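Local structure of glutathione peroxidase (Schistosoma mansoni, 2V1M) at residues A[7-15]-A[138-146]. The protein reduces hydrogen peroxide to water at the expense of glutathione, which is oxidised to its disulfide. Numbering follows the deposited sequence.
Sequences SWNSIYEFT and LVDRQGQPV
Ile11, Tyr12 and the main chain of Asn9 close over the beta hairpin that joins strands 136-139 and 145-149, at the edge of the mixed sheet of this thioredoxin-fold enzyme. The hairpin turns through a type I beta turn from Asp140 to Gly143, and the contact is a worked example of how an N-terminal arm can be fastened to such a turn through one main-chain bond, one glutamine side chain and the packing of Ile11 and Tyr12. Ile11 N donates to Gly143 O (3.0 Å) on a lone pair in the carbonyl plane, while Ser10 CA brings a C-H to the same oxygen. Nearby, Gln144 NE2 gives one proton to Asn9 O (2.9 Å) and the other to Gln142 O (3.1 Å), both acceptors lying near its amide plane. These two bonds, with Arg121 holding Gln144 OE1, fix the rotation of the amide; Arg121 also binds Asn9 O.

Followed outward from CB, Ile11 first lies 4.0 Å from Gly143 O. CG1, set between the backbone N and the carbonyl carbon (chi1 65°), passes Gly143 CA, CG2 rests against Gly143 O, and CD1 ends tip to tip with Val139 CG1 at 3.9 Å. Cys34 and Ile36 of strand 33-39 adjoin this apolar pair, Cys34 touching Ile11 and Ile36 touching Val139.

Within the turn, Asp140 OD1 takes the backbone N-H of Gln142, which makes an Asx turn, and that of Gln144, from opposite faces of its carboxylate. The Tyr12 phenol carbon CZ sits 3.6 Å from Gly143 CA, and a water joins the two segments, 2.6 Å from Tyr12 OH and donating to Asp140 O.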
ATOM      1  N   SER A   7     -17.285 -13.026   2.476  0.50 11.83           N
ATOM      2  CA  SER A   7     -17.383 -12.955   3.925  1.00 13.09           C
ATOM      3  C   SER A   7     -16.162 -12.331   4.588  1.00 11.27           C
ATOM      4  O   SER A   7     -16.103 -12.259   5.783  0.50 10.44           O
ATOM      5  CB  SER A   7     -17.694 -14.330   4.535  0.50 13.42           C
ATOM      6  OG  SER A   7     -16.531 -14.870   5.117  0.50 16.38           O
ATOM      7  N   TRP A   8     -15.161 -11.934   3.810  1.00 10.57           N
ATOM      8  CA  TRP A   8     -13.919 -11.432   4.376  1.00  7.96           C
ATOM      9  C   TRP A   8     -14.197 -10.277   5.321  1.00  8.54           C
ATOM     10  O   TRP A   8     -14.915  -9.362   4.990  1.00 11.24           O
ATOM     11  CB  TRP A   8     -13.031 -10.943   3.244  1.00  8.59           C
ATOM     12  CG  TRP A   8     -12.651 -11.960   2.225  1.00  7.64           C
ATOM     13  CD1 TRP A   8     -12.181 -13.234   2.442  1.00  8.24           C
ATOM     14  CD2 TRP A   8     -12.619 -11.756   0.816  1.00  6.67           C
ATOM     15  NE1 TRP A   8     -11.879 -13.831   1.239  1.00  7.22           N
ATOM     16  CE2 TRP A   8     -12.097 -12.931   0.227  1.00  6.69           C
ATOM     17  CE3 TRP A   8     -12.909 -10.663  -0.005  1.00  7.21           C
ATOM     18  CZ2 TRP A   8     -11.942 -13.066  -1.159  1.00  7.51           C
ATOM     19  CZ3 TRP A   8     -12.742 -10.794  -1.381  1.00  8.42           C
ATOM     20  CH2 TRP A   8     -12.249 -11.976  -1.940  1.00  8.84           C
ATOM     21  N   ASN A   9     -13.571 -10.303   6.482  1.00  7.76           N
ATOM     22  CA  ASN A   9     -13.898  -9.351   7.522  1.00  8.15           C
ATOM     23  C   ASN A   9     -12.733  -8.420   7.864  1.00  6.24           C
ATOM     24  O   ASN A   9     -12.969  -7.453   8.594  1.00 11.74           O
ATOM     25  CB  ASN A   9     -14.344 -10.078   8.827  1.00 12.65           C
ATOM     26  CG  ASN A   9     -15.797 -10.685   8.773  1.00 17.73           C
ATOM     27  OD1 ASN A   9     -16.623 -10.289   7.970  1.00 26.15           O
ATOM     28  ND2 ASN A   9     -16.067 -11.673   9.667  1.00 23.83           N
ATOM     29  N   SER A  10     -11.517  -8.671   7.373  1.00  4.56           N
ATOM     30  CA  SER A  10     -10.390  -7.803   7.710  1.00  3.84           C
ATOM     31  C   SER A  10      -9.310  -8.097   6.685  1.00  3.19           C
ATOM     32  O   SER A  10      -9.380  -9.110   5.925  1.00  3.78           O
ATOM     33  CB  SER A  10      -9.831  -8.086   9.122  1.00  4.39           C
ATOM     34  OG  SER A  10      -9.055  -9.265   9.114  1.00  5.43           O
ATOM     35  N   ILE A  11      -8.228  -7.294   6.671  1.00  3.31           N
ATOM     36  CA  ILE A  11      -7.140  -7.571   5.756  1.00  3.31           C
ATOM     37  C   ILE A  11      -6.392  -8.834   6.161  1.00  3.00           C
ATOM     38  O   ILE A  11      -5.628  -9.373   5.333  1.00  3.57           O
ATOM     39  CB  ILE A  11      -6.146  -6.390   5.649  1.00  3.27           C
ATOM     40  CG1 ILE A  11      -5.409  -6.105   6.972  1.00  4.05           C
ATOM     41  CG2 ILE A  11      -6.792  -5.159   5.017  1.00  4.12           C
ATOM     42  CD1 ILE A  11      -4.084  -5.352   6.795  1.00  4.76           C
ATOM     43  N   TYR A  12      -6.551  -9.323   7.397  1.00  3.41           N
ATOM     44  CA  TYR A  12      -5.734 -10.447   7.875  1.00  3.74           C
ATOM     45  C   TYR A  12      -6.058 -11.749   7.155  1.00  3.56           C
ATOM     46  O   TYR A  12      -5.258 -12.686   7.217  1.00  4.34           O
ATOM     47  CB  TYR A  12      -5.956 -10.644   9.374  1.00  4.47           C
ATOM     48  CG  TYR A  12      -5.781  -9.410  10.188  1.00  4.75           C
ATOM     49  CD1 TYR A  12      -4.767  -8.526   9.899  1.00  4.61           C
ATOM     50  CD2 TYR A  12      -6.641  -9.140  11.281  1.00  5.88           C
ATOM     51  CE1 TYR A  12      -4.598  -7.382  10.677  1.00  5.36           C
ATOM     52  CE2 TYR A  12      -6.470  -8.023  12.076  1.00  6.34           C
ATOM     53  CZ  TYR A  12      -5.477  -7.147  11.777  1.00  5.52           C
ATOM     54  OH  TYR A  12      -5.320  -6.037  12.604  1.00  6.56           O
ATOM     55  N   GLU A  13      -7.203 -11.791   6.469  1.00  3.75           N
ATOM     56  CA  GLU A  13      -7.609 -13.021   5.789  1.00  4.31           C
ATOM     57  C   GLU A  13      -6.775 -13.311   4.550  1.00  3.43           C
ATOM     58  O   GLU A  13      -6.840 -14.448   4.050  1.00  3.77           O
ATOM     59  CB  GLU A  13      -9.074 -12.945   5.421  1.00  6.11           C
ATOM     60  CG  GLU A  13      -9.927 -12.962   6.679  1.00  7.69           C
ATOM     61  CD  GLU A  13     -11.382 -12.841   6.433  1.00  9.00           C
ATOM     62  OE1 GLU A  13     -11.745 -12.695   5.246  0.50  7.72           O
ATOM     63  OE2 GLU A  13     -12.199 -12.879   7.381  0.50  6.27           O
ATOM     64  N   PHE A  14      -6.046 -12.323   4.024  1.00  3.15           N
ATOM     65  CA  PHE A  14      -5.395 -12.447   2.709  1.00  3.26           C
ATOM     66  C   PHE A  14      -3.941 -12.831   2.834  1.00  3.23           C
ATOM     67  O   PHE A  14      -3.256 -12.465   3.806  1.00  4.04           O
ATOM     68  CB  PHE A  14      -5.526 -11.141   1.908  1.00  3.75           C
ATOM     69  CG  PHE A  14      -6.943 -10.745   1.790  1.00  4.16           C
ATOM     70  CD1 PHE A  14      -7.819 -11.484   0.972  1.00  4.74           C
ATOM     71  CD2 PHE A  14      -7.468  -9.735   2.599  1.00  4.39           C
ATOM     72  CE1 PHE A  14      -9.180 -11.213   0.940  1.00  5.49           C
ATOM     73  CE2 PHE A  14      -8.829  -9.464   2.583  1.00  5.30           C
ATOM     74  CZ  PHE A  14      -9.678 -10.198   1.790  1.00  5.17           C
ATOM     75  N   THR A  15      -3.467 -13.538   1.801  1.00  3.69           N
ATOM     76  CA  THR A  15      -2.092 -13.946   1.669  1.00  3.49           C
ATOM     77  C   THR A  15      -1.574 -13.363   0.361  1.00  3.37           C
ATOM     78  O   THR A  15      -2.294 -13.377  -0.670  1.00  3.81           O
ATOM     79  CB  THR A  15      -1.972 -15.510   1.689  1.00  4.07           C
ATOM     80  OG1 THR A  15      -2.537 -15.963   2.923  1.00  5.61           O
ATOM     81  CG2 THR A  15      -0.535 -15.978   1.663  1.00  4.88           C
ATOM     82  N   LEU A 138      -5.913   3.360   4.260  1.00  2.61           N
ATOM     83  CA  LEU A 138      -5.503   3.374   5.653  1.00  3.02           C
ATOM     84  C   LEU A 138      -6.363   2.344   6.407  1.00  2.94           C
ATOM     85  O   LEU A 138      -7.601   2.366   6.353  1.00  2.95           O
ATOM     86  CB  LEU A 138      -5.705   4.767   6.232  1.00  3.16           C
ATOM     87  CG  LEU A 138      -5.348   4.955   7.699  1.00  4.33           C
ATOM     88  CD1 LEU A 138      -3.869   4.621   7.960  1.00  5.35           C
ATOM     89  CD2 LEU A 138      -5.686   6.369   8.147  1.00  6.21           C
ATOM     90  N   VAL A 139      -5.657   1.451   7.111  1.00  3.08           N
ATOM     91  CA  VAL A 139      -6.232   0.286   7.790  1.00  2.84           C
ATOM     92  C   VAL A 139      -5.882   0.398   9.269  1.00  2.77           C
ATOM     93  O   VAL A 139      -4.708   0.602   9.648  1.00  3.17           O
ATOM     94  CB  VAL A 139      -5.658  -0.991   7.177  1.00  3.16           C
ATOM     95  CG1 VAL A 139      -6.203  -2.256   7.901  1.00  4.15           C
ATOM     96  CG2 VAL A 139      -5.910  -1.074   5.678  1.00  3.82           C
ATOM     97  N   ASP A 140      -6.907   0.258  10.120  1.00  2.89           N
ATOM     98  CA  ASP A 140      -6.703   0.395  11.553  1.00  3.18           C
ATOM     99  C   ASP A 140      -6.043  -0.863  12.179  1.00  3.12           C
ATOM    100  O   ASP A 140      -5.720  -1.848  11.498  1.00  3.19           O
ATOM    101  CB  ASP A 140      -8.038   0.792  12.216  1.00  3.40           C
ATOM    102  CG  ASP A 140      -9.062  -0.348  12.318  1.00  3.81           C
ATOM    103  OD1 ASP A 140      -8.733  -1.526  12.050  1.00  3.40           O
ATOM    104  OD2 ASP A 140     -10.210   0.012  12.672  1.00  5.11           O
ATOM    105  N   ARG A 141      -5.828  -0.769  13.495  1.00  3.46           N
ATOM    106  CA  ARG A 141      -5.156  -1.849  14.235  1.00  3.74           C
ATOM    107  C   ARG A 141      -5.961  -3.150  14.311  1.00  3.89           C
ATOM    108  O   ARG A 141      -5.403  -4.156  14.777  1.00  4.42           O
ATOM    109  CB  ARG A 141      -4.818  -1.402  15.636  1.00  3.95           C
ATOM    110  CG  ARG A 141      -3.722  -0.299  15.707  1.00  4.34           C
ATOM    111  CD  ARG A 141      -3.378   0.013  17.143  1.00  5.52           C
ATOM    112  NE  ARG A 141      -2.418   1.101  17.379  1.00  6.14           N
ATOM    113  CZ  ARG A 141      -1.095   0.969  17.354  1.00  6.08           C
ATOM    114  NH1 ARG A 141      -0.523  -0.161  16.972  1.00  6.88           N
ATOM    115  NH2 ARG A 141      -0.302   1.991  17.688  1.00  7.65           N
ATOM    116  N   GLN A 142      -7.232  -3.114  13.884  1.00  4.03           N
ATOM    117  CA  GLN A 142      -8.086  -4.301  13.777  1.00  4.48           C
ATOM    118  C   GLN A 142      -8.264  -4.752  12.332  1.00  3.60           C
ATOM    119  O   GLN A 142      -9.119  -5.592  12.030  1.00  4.12           O
ATOM    120  CB  GLN A 142      -9.451  -4.066  14.468  1.00  4.90           C
ATOM    121  CG  GLN A 142      -9.330  -3.949  15.963  1.00  6.48           C
ATOM    122  CD  GLN A 142      -8.776  -2.618  16.435  1.00  6.14           C
ATOM    123  OE1 GLN A 142      -9.205  -1.553  15.987  0.80  6.59           O
ATOM    124  NE2 GLN A 142      -7.835  -2.680  17.361  1.00  8.60           N
ATOM    125  N   GLY A 143      -7.457  -4.227  11.415  1.00  3.16           N
ATOM    126  CA  GLY A 143      -7.443  -4.725  10.052  1.00  3.36           C
ATOM    127  C   GLY A 143      -8.591  -4.207   9.187  1.00  2.86           C
ATOM    128  O   GLY A 143      -8.859  -4.764   8.119  1.00  3.15           O
ATOM    129  N   GLN A 144      -9.242  -3.129   9.643  1.00  3.10           N
ATOM    130  CA  GLN A 144     -10.406  -2.553   8.944  1.00  3.16           C
ATOM    131  C   GLN A 144      -9.949  -1.369   8.091  1.00  2.98           C
ATOM    132  O   GLN A 144      -9.378  -0.406   8.619  1.00  2.83           O
ATOM    133  CB  GLN A 144     -11.443  -2.075   9.959  1.00  3.61           C
ATOM    134  CG  GLN A 144     -11.803  -3.150  10.984  1.00  4.04           C
ATOM    135  CD  GLN A 144     -12.406  -4.362  10.325  1.00  4.12           C
ATOM    136  OE1 GLN A 144     -13.482  -4.269   9.736  1.00  5.58           O
ATOM    137  NE2 GLN A 144     -11.728  -5.497  10.389  1.00  5.12           N
ATOM    138  N   PRO A 145     -10.205  -1.405   6.772  1.00  3.07           N
ATOM    139  CA  PRO A 145      -9.904  -0.219   5.909  1.00  3.11           C
ATOM    140  C   PRO A 145     -10.920   0.890   6.211  1.00  3.43           C
ATOM    141  O   PRO A 145     -12.130   0.726   5.979  1.00  3.71           O
ATOM    142  CB  PRO A 145     -10.054  -0.747   4.484  1.00  3.46           C
ATOM    143  CG  PRO A 145     -10.038  -2.283   4.627  1.00  3.63           C
ATOM    144  CD  PRO A 145     -10.727  -2.526   5.954  1.00  3.73           C
ATOM    145  N   VAL A 146     -10.419   2.009   6.745  1.00  2.88           N
ATOM    146  CA  VAL A 146     -11.295   3.077   7.194  1.00  3.10           C
ATOM    147  C   VAL A 146     -11.088   4.388   6.451  1.00  3.08           C
ATOM    148  O   VAL A 146     -11.880   5.331   6.704  1.00  3.59           O
ATOM    149  CB  VAL A 146     -11.283   3.281   8.722  1.00  3.46           C
ATOM    150  CG1 VAL A 146     -11.792   2.035   9.433  1.00  4.81           C
ATOM    151  CG2 VAL A 146      -9.882   3.668   9.206  1.00  4.30           C
TER
HETATM  152  O   HOH W   1      -4.111  -4.146  11.211  1.00  6.67           O